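Local coordinates for protein alginase (Pseudoalteromonas, PDB 4Q8K) that probably cleaves alginate by beta-elimination, as a polysaccharide lyase of family 18 with a jelly-roll catalytic domain that carries a calcium ion, at residues F248-S251 with G256-D259; Y261-N266 with E271-L276. All blocks are in the same frame, centred on the assembly; numbering follows the deposited sequence.

Interaction 1 (F248-S251 with G256-D259). With CA (calcium ion), chain B.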
ATOM      1  N   PHE A 248      11.534 -11.387  -8.045  1.00 28.07           N
ATOM      2  CA  PHE A 248      11.251 -10.099  -8.675  1.00 25.86           C
ATOM      3  C   PHE A 248      12.396  -9.681  -9.601  1.00 28.94           C
ATOM      4  O   PHE A 248      13.396 -10.392  -9.709  1.00 29.55           O
ATOM      5  CB  PHE A 248      10.979  -9.026  -7.606  1.00 26.29           C
ATOM      6  CG  PHE A 248       9.981  -9.458  -6.552  1.00 22.85           C
ATOM      7  CD1 PHE A 248       8.706  -9.858  -6.914  1.00 23.51           C
ATOM      8  CD2 PHE A 248      10.321  -9.475  -5.207  1.00 24.59           C
ATOM      9  CE1 PHE A 248       7.790 -10.261  -5.963  1.00 20.66           C
ATOM     10  CE2 PHE A 248       9.402  -9.882  -4.249  1.00 22.42           C
ATOM     11  CZ  PHE A 248       8.127 -10.268  -4.628  1.00 22.54           C
ATOM     12  N   ASN A 249      12.237  -8.548 -10.279  1.00 26.58           N
ATOM     13  CA  ASN A 249      13.227  -8.091 -11.257  1.00 30.69           C
ATOM     14  C   ASN A 249      14.596  -7.786 -10.653  1.00 32.90           C
ATOM     15  O   ASN A 249      15.623  -8.037 -11.294  1.00 33.05           O
ATOM     16  CB  ASN A 249      12.742  -6.847 -12.005  1.00 28.96           C
ATOM     17  CG  ASN A 249      11.539  -7.112 -12.889  1.00 24.38           C
ATOM     18  OD1 ASN A 249      10.995  -8.215 -12.920  1.00 27.94           O
ATOM     19  ND2 ASN A 249      11.107  -6.083 -13.600  1.00 25.69           N
ATOM     20  N   ASP A 250      14.606  -7.211  -9.449  1.00 25.11           N
ATOM     21  CA  ASP A 250      15.851  -6.902  -8.760  1.00 26.05           C
ATOM     22  C   ASP A 250      16.099  -7.938  -7.667  1.00 29.63           C
ATOM     23  O   ASP A 250      17.011  -8.761  -7.780  1.00 31.90           O
ATOM     24  CB  ASP A 250      15.808  -5.484  -8.180  1.00 29.28           C
ATOM     25  CG  ASP A 250      17.126  -5.060  -7.557  1.00 30.25           C
ATOM     26  OD1 ASP A 250      18.000  -4.544  -8.288  1.00 32.09           O
ATOM     27  OD2 ASP A 250      17.280  -5.228  -6.335  1.00 27.69           O
ATOM     28  N   SER A 251      15.264  -7.914  -6.629  1.00 27.40           N
ATOM     29  CA  SER A 251      15.336  -8.881  -5.535  1.00 28.26           C
ATOM     30  C   SER A 251      16.682  -8.834  -4.819  1.00 29.51           C
ATOM     31  O   SER A 251      17.111  -9.822  -4.228  1.00 31.66           O
ATOM     32  CB  SER A 251      15.050 -10.303  -6.035  1.00 29.35           C
ATOM     33  OG  SER A 251      13.673 -10.485  -6.337  1.00 25.78           O
ATOM     34  N   GLY A 256      18.956   0.193  -3.179  1.00 24.47           N
ATOM     35  CA  GLY A 256      18.342   1.419  -3.656  1.00 24.71           C
ATOM     36  C   GLY A 256      17.419   1.199  -4.842  1.00 24.67           C
ATOM     37  O   GLY A 256      16.726   2.116  -5.274  1.00 28.96           O
ATOM     38  N   ILE A 257      17.423  -0.015  -5.380  1.00 26.61           N
ATOM     39  CA  ILE A 257      16.517  -0.355  -6.472  1.00 24.81           C
ATOM     40  C   ILE A 257      15.304  -1.060  -5.889  1.00 22.62           C
ATOM     41  O   ILE A 257      15.395  -2.193  -5.434  1.00 22.08           O
ATOM     42  CB  ILE A 257      17.190  -1.256  -7.523  1.00 25.14           C
ATOM     43  CG1 ILE A 257      18.412  -0.547  -8.118  1.00 30.42           C
ATOM     44  CG2 ILE A 257      16.196  -1.633  -8.622  1.00 25.98           C
ATOM     45  CD1 ILE A 257      19.150  -1.381  -9.167  1.00 29.13           C
ATOM     46  N   PHE A 258      14.164  -0.382  -5.886  1.00 23.18           N
ATOM     47  CA  PHE A 258      12.975  -0.947  -5.281  1.00 22.03           C
ATOM     48  C   PHE A 258      12.209  -1.780  -6.296  1.00 20.43           C
ATOM     49  O   PHE A 258      11.965  -1.330  -7.409  1.00 23.32           O
ATOM     50  CB  PHE A 258      12.079   0.170  -4.744  1.00 21.58           C
ATOM     51  CG  PHE A 258      12.741   1.003  -3.697  1.00 19.88           C
ATOM     52  CD1 PHE A 258      13.487   2.114  -4.049  1.00 24.93           C
ATOM     53  CD2 PHE A 258      12.659   0.643  -2.360  1.00 20.89           C
ATOM     54  CE1 PHE A 258      14.119   2.878  -3.077  1.00 24.69           C
ATOM     55  CE2 PHE A 258      13.293   1.399  -1.379  1.00 23.96           C
ATOM     56  CZ  PHE A 258      14.026   2.518  -1.742  1.00 23.99           C
ATOM     57  N   ASP A 259      11.861  -2.999  -5.905  1.00 19.60           N
ATOM     58  CA  ASP A 259      10.936  -3.814  -6.674  1.00 20.85           C
ATOM     59  C   ASP A 259       9.526  -3.303  -6.430  1.00 20.69           C
ATOM     60  O   ASP A 259       9.154  -2.978  -5.298  1.00 19.54           O
ATOM     61  CB  ASP A 259      11.024  -5.268  -6.230  1.00 21.20           C
ATOM     62  CG  ASP A 259      12.339  -5.909  -6.620  1.00 23.89           C
ATOM     63  OD1 ASP A 259      12.603  -6.011  -7.837  1.00 24.12           O
ATOM     64  OD2 ASP A 259      13.108  -6.288  -5.720  1.00 24.15           O
TER
HETATM   65 CA    CA B 501      16.755  -3.837  -4.369  1.00 24.73          CA
HETATM   66  O   HOH W   1      10.433  -6.245  -9.602  1.00 25.30           O
HETATM   67  O   HOH W   2      14.920  -5.492  -3.961  1.00 24.10           O

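Interaction 2 (Y261-N266 with E271-L276)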
ATOM      1  N   TYR A 261       5.800  -4.699  -6.910  1.00 15.45           N
ATOM      2  CA  TYR A 261       5.141  -5.955  -7.209  1.00 19.69           C
ATOM      3  C   TYR A 261       3.816  -6.037  -6.501  1.00 17.64           C
ATOM      4  O   TYR A 261       3.505  -5.219  -5.616  1.00 18.29           O
ATOM      5  CB  TYR A 261       6.026  -7.156  -6.823  1.00 18.07           C
ATOM      6  CG  TYR A 261       6.389  -7.259  -5.352  1.00 17.55           C
ATOM      7  CD1 TYR A 261       5.582  -7.961  -4.460  1.00 18.14           C
ATOM      8  CD2 TYR A 261       7.553  -6.687  -4.874  1.00 17.55           C
ATOM      9  CE1 TYR A 261       5.924  -8.077  -3.124  1.00 20.35           C
ATOM     10  CE2 TYR A 261       7.905  -6.793  -3.529  1.00 21.85           C
ATOM     11  CZ  TYR A 261       7.089  -7.490  -2.669  1.00 21.16           C
ATOM     12  OH  TYR A 261       7.438  -7.586  -1.336  1.00 21.44           O
ATOM     13  N   VAL A 262       3.034  -7.034  -6.887  1.00 19.61           N
ATOM     14  CA  VAL A 262       1.738  -7.228  -6.290  1.00 15.32           C
ATOM     15  C   VAL A 262       1.596  -8.645  -5.761  1.00 18.45           C
ATOM     16  O   VAL A 262       2.125  -9.601  -6.342  1.00 19.25           O
ATOM     17  CB  VAL A 262       0.615  -6.912  -7.306  1.00 15.93           C
ATOM     18  CG1 VAL A 262       0.719  -7.848  -8.516  1.00 20.34           C
ATOM     19  CG2 VAL A 262      -0.742  -7.034  -6.638  1.00 21.26           C
ATOM     20  N   ARG A 263       0.908  -8.786  -4.635  1.00 17.05           N
ATOM     21  CA  ARG A 263       0.452 -10.101  -4.203  1.00 15.90           C
ATOM     22  C   ARG A 263      -1.059 -10.080  -4.212  1.00 18.49           C
ATOM     23  O   ARG A 263      -1.673  -9.150  -3.661  1.00 19.21           O
ATOM     24  CB  ARG A 263       0.923 -10.410  -2.783  1.00 19.98           C
ATOM     25  CG  ARG A 263       2.405 -10.662  -2.670  1.00 21.08           C
ATOM     26  CD  ARG A 263       2.834 -10.895  -1.228  1.00 21.49           C
ATOM     27  NE  ARG A 263       4.169 -11.480  -1.212  1.00 22.34           N
ATOM     28  CZ  ARG A 263       4.392 -12.788  -1.196  1.00 24.07           C
ATOM     29  NH1 ARG A 263       3.365 -13.627  -1.167  1.00 21.79           N
ATOM     30  NH2 ARG A 263       5.635 -13.251  -1.212  1.00 23.06           N
ATOM     31  N   LEU A 264      -1.639 -11.109  -4.824  1.00 18.73           N
ATOM     32  CA  LEU A 264      -3.083 -11.304  -4.895  1.00 17.32           C
ATOM     33  C   LEU A 264      -3.460 -12.645  -4.285  1.00 20.29           C
ATOM     34  O   LEU A 264      -2.931 -13.686  -4.678  1.00 22.40           O
ATOM     35  CB  LEU A 264      -3.559 -11.266  -6.354  1.00 20.85           C
ATOM     36  CG  LEU A 264      -3.268  -9.974  -7.113  1.00 17.19           C
ATOM     37  CD1 LEU A 264      -3.704 -10.104  -8.586  1.00 19.30           C
ATOM     38  CD2 LEU A 264      -3.973  -8.805  -6.446  1.00 18.40           C
ATOM     39  N   ARG A 265      -4.389 -12.636  -3.334  1.00 19.92           N
ATOM     40  CA  ARG A 265      -4.817 -13.889  -2.722  1.00 25.11           C
ATOM     41  C   ARG A 265      -5.885 -14.584  -3.571  1.00 25.48           C
ATOM     42  O   ARG A 265      -6.991 -14.071  -3.725  1.00 24.65           O
ATOM     43  CB  ARG A 265      -5.333 -13.639  -1.308  1.00 25.65           C
ATOM     44  CG  ARG A 265      -5.484 -14.904  -0.486  1.00 31.05           C
ATOM     45  CD  ARG A 265      -5.729 -14.589   0.995  1.00 32.29           C
ATOM     46  NE  ARG A 265      -4.616 -13.884   1.642  1.00 34.77           N
ATOM     47  CZ  ARG A 265      -3.503 -14.474   2.077  1.00 35.83           C
ATOM     48  NH1 ARG A 265      -2.548 -13.759   2.661  1.00 37.96           N
ATOM     49  NH2 ARG A 265      -3.337 -15.781   1.924  1.00 34.75           N
ATOM     50  N   ASN A 266      -5.557 -15.745  -4.126  1.00 21.70           N
ATOM     51  CA  ASN A 266      -6.500 -16.429  -5.010  1.00 24.12           C
ATOM     52  C   ASN A 266      -7.679 -17.092  -4.285  1.00 25.14           C
ATOM     53  O   ASN A 266      -7.791 -17.013  -3.056  1.00 24.39           O
ATOM     54  CB  ASN A 266      -5.790 -17.390  -5.985  1.00 23.60           C
ATOM     55  CG  ASN A 266      -5.124 -18.585  -5.294  1.00 28.73           C
ATOM     56  OD1 ASN A 266      -4.101 -19.089  -5.770  1.00 29.22           O
ATOM     57  ND2 ASN A 266      -5.712 -19.059  -4.206  1.00 27.25           N
ATOM     58  N   GLU A 271      -1.570 -16.761  -1.862  1.00 25.03           N
ATOM     59  CA  GLU A 271      -1.106 -15.560  -2.538  1.00 22.47           C
ATOM     60  C   GLU A 271      -0.320 -15.892  -3.796  1.00 23.11           C
ATOM     61  O   GLU A 271       0.556 -16.762  -3.795  1.00 25.41           O
ATOM     62  CB  GLU A 271      -0.244 -14.694  -1.615  1.00 23.36           C
ATOM     63  CG  GLU A 271      -1.016 -14.045  -0.481  1.00 23.44           C
ATOM     64  CD  GLU A 271      -0.178 -13.028   0.289  1.00 26.81           C
ATOM     65  OE1 GLU A 271       1.053 -13.209   0.415  1.00 24.92           O
ATOM     66  OE2 GLU A 271      -0.752 -12.028   0.755  1.00 29.37           O
ATOM     67  N   GLU A 272      -0.641 -15.184  -4.871  1.00 19.09           N
ATOM     68  CA  GLU A 272       0.172 -15.208  -6.075  1.00 19.68           C
ATOM     69  C   GLU A 272       0.868 -13.864  -6.196  1.00 20.42           C
ATOM     70  O   GLU A 272       0.232 -12.822  -6.069  1.00 19.29           O
ATOM     71  CB  GLU A 272      -0.711 -15.475  -7.304  1.00 19.24           C
ATOM     72  CG  GLU A 272      -1.464 -16.791  -7.204  1.00 20.37           C
ATOM     73  CD  GLU A 272      -2.286 -17.135  -8.449  1.00 23.55           C
ATOM     74  OE1 GLU A 272      -1.965 -16.657  -9.562  1.00 22.44           O
ATOM     75  OE2 GLU A 272      -3.261 -17.899  -8.297  1.00 26.09           O
ATOM     76  N   LYS A 273       2.174 -13.887  -6.423  1.00 18.53           N
ATOM     77  CA  LYS A 273       2.940 -12.656  -6.544  1.00 17.38           C
ATOM     78  C   LYS A 273       3.441 -12.438  -7.961  1.00 21.21           C
ATOM     79  O   LYS A 273       3.632 -13.400  -8.720  1.00 24.45           O
ATOM     80  CB  LYS A 273       4.099 -12.649  -5.552  1.00 22.30           C
ATOM     81  CG  LYS A 273       5.262 -13.576  -5.910  1.00 21.24           C
ATOM     82  CD  LYS A 273       6.188 -13.693  -4.694  1.00 22.62           C
ATOM     83  CE  LYS A 273       7.632 -13.981  -5.066  1.00 27.71           C
ATOM     84  NZ  LYS A 273       8.457 -14.209  -3.828  1.00 27.24           N
ATOM     85  N   PHE A 274       3.630 -11.172  -8.316  1.00 20.18           N
ATOM     86  CA  PHE A 274       3.959 -10.800  -9.684  1.00 21.58           C
ATOM     87  C   PHE A 274       4.747  -9.505  -9.712  1.00 19.99           C
ATOM     88  O   PHE A 274       4.311  -8.493  -9.164  1.00 19.17           O
ATOM     89  CB  PHE A 274       2.670 -10.626 -10.485  1.00 19.37           C
ATOM     90  CG  PHE A 274       2.864 -10.678 -11.974  1.00 25.93           C
ATOM     91  CD1 PHE A 274       3.201  -9.538 -12.685  1.00 26.20           C
ATOM     92  CD2 PHE A 274       2.674 -11.865 -12.667  1.00 27.74           C
ATOM     93  CE1 PHE A 274       3.360  -9.582 -14.069  1.00 23.73           C
ATOM     94  CE2 PHE A 274       2.837 -11.914 -14.056  1.00 30.61           C
ATOM     95  CZ  PHE A 274       3.180 -10.766 -14.754  1.00 27.67           C
ATOM     96  N   ALA A 275       5.908  -9.532 -10.361  1.00 19.17           N
ATOM     97  CA  ALA A 275       6.730  -8.336 -10.484  1.00 22.57           C
ATOM     98  C   ALA A 275       6.208  -7.384 -11.563  1.00 21.55           C
ATOM     99  O   ALA A 275       5.964  -7.795 -12.700  1.00 21.89           O
ATOM    100  CB  ALA A 275       8.193  -8.709 -10.753  1.00 22.99           C
ATOM    101  N   LEU A 276       6.057  -6.112 -11.199  1.00 20.54           N
ATOM    102  CA  LEU A 276       5.568  -5.101 -12.133  1.00 19.04           C
ATOM    103  C   LEU A 276       6.688  -4.227 -12.684  1.00 20.51           C
ATOM    104  O   LEU A 276       6.683  -3.858 -13.845  1.00 20.99           O
ATOM    105  CB  LEU A 276       4.491  -4.241 -11.452  1.00 20.61           C
ATOM    106  CG  LEU A 276       3.299  -5.092 -10.992  1.00 19.50           C
ATOM    107  CD1 LEU A 276       2.422  -4.327 -10.006  1.00 24.28           C
ATOM    108  CD2 LEU A 276       2.487  -5.608 -12.198  1.00 24.02           C
TER

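Interaction 1 (F248-S251 with G256-D259)
Asp259 reaches from its strand into the turn at 248-251 and binds two successive backbone amides with one carboxylate. Asp250 N gives its hydrogen to OD1 of Asp259 at 2.8 Å (155° at the hydrogen), and Ser251 N gives its own to OD2 of Asp259, also at 2.8 Å. Each oxygen offers its syn lone pair, so the carboxylate straddles the two N-H groups and its rotation about CB-CG is fixed. Water 1 widens the grip by linking Asn249 N to Asp259 OD1, and within the turn Phe248 N is bonded to Ser251 OG, which has another bond to Glu245 O.

Metal coordination supplies the second tie. Calcium takes OD2 of Asp250 at 2.5 Å and the carbonyl O of Ile257 at 2.4 Å; water 2, also a ligand, is hydrogen-bonded to Asp259 OD2, making Asp259 a second-shell residue. Asp242, Val252 and Asn255 complete the protein ligands. The cation probably eases the closeness of the two aspartates, whose OD2 atoms lie 4.3 Å apart.

Van der Waals contacts add a modest third part. With CG of Asp250 anti to its backbone N (chi1 -175°), the Asp250 side chain crosses that of Ile257 at about a right angle, OD1 of Asp250 lying 3.4 Å from CG2 of Ile257. CB of Phe248 rests against the Asp259 carboxylate while the Phe248 ring leads away.

The turn belongs to the loop joining strand 234-241 to strand 257-265, at the protein surface; Asp259 pairs through its backbone with Ser241, and Asn249 leans on strand 271-280.

Interaction 2 (Y261-N266 with E271-L276)
The beta hairpin of strands 257-265 and 271-280 is zipped here by backbone bonds and, on one face, by a salt-bridge network. Val262 and Phe274 form one hydrogen-bonded pair, with Val262 N to Phe274 O at 3.0 Å and Phe274 N to Val262 O at 2.9 Å. Leu264 and Glu272 form the next, the bond from Glu272 N to Leu264 O being nearly straight at 175°. The antiparallel ladder also brings Arg263, Arg265 and Glu271 onto the same face, beside Lys273 and Tyr261.

There Glu271 lies between two arginines. Its OE1 takes a weak hydrogen bond from NH1 of Arg263 at 2.8 Å within a salt bridge. Its OE2 sits 3.1 Å from NH1 of Arg265 but well out of that guanidinium plane, an attraction of charge alone, and also forms a salt bridge with Lys237. Bent at chi3 (-63°), Arg265 lays one guanidinium face over CG of Glu271, its NH2 hydrogen-bonded to Gly269 O and its NE to Thr234 O. Arg263 and Lys273 run side by side, CD of Lys273 covering a guanidinium face; Glu245 is salt-bridged to both and probably offsets their like charges, and NZ of Lys273 also bonds Ser246 O.

On the opposite face, CG1 of Val262 packs 3.9 Å from CB of Phe274, and Val262, Leu264 and Leu276 meet strand 295-300 of the second sheet.

How the interactions relate
Interactions 1 and 2 follow each other along the chain, their centres 15 Å apart, and share strand 257-265: a metal-bound loop leads into this strand, whose later part pairs with 271-280 as a hairpin in one sheet of the lyase domain. They meet directly, since the rings of Phe248 and Tyr261 stack, CE1 of Phe248 lying 3.4 Å from CG of Tyr261, and CZ of Phe248 is 3.8 Å from CE of Lys273, while Asn249 touches Ala275. Glu245, from the same loop, ties interaction 1 to the charged face of interaction 2. Read as a worked example, the pair has a loop that calcium probably holds in shape locally, with aromatic and ionic contacts joining it to the sheet.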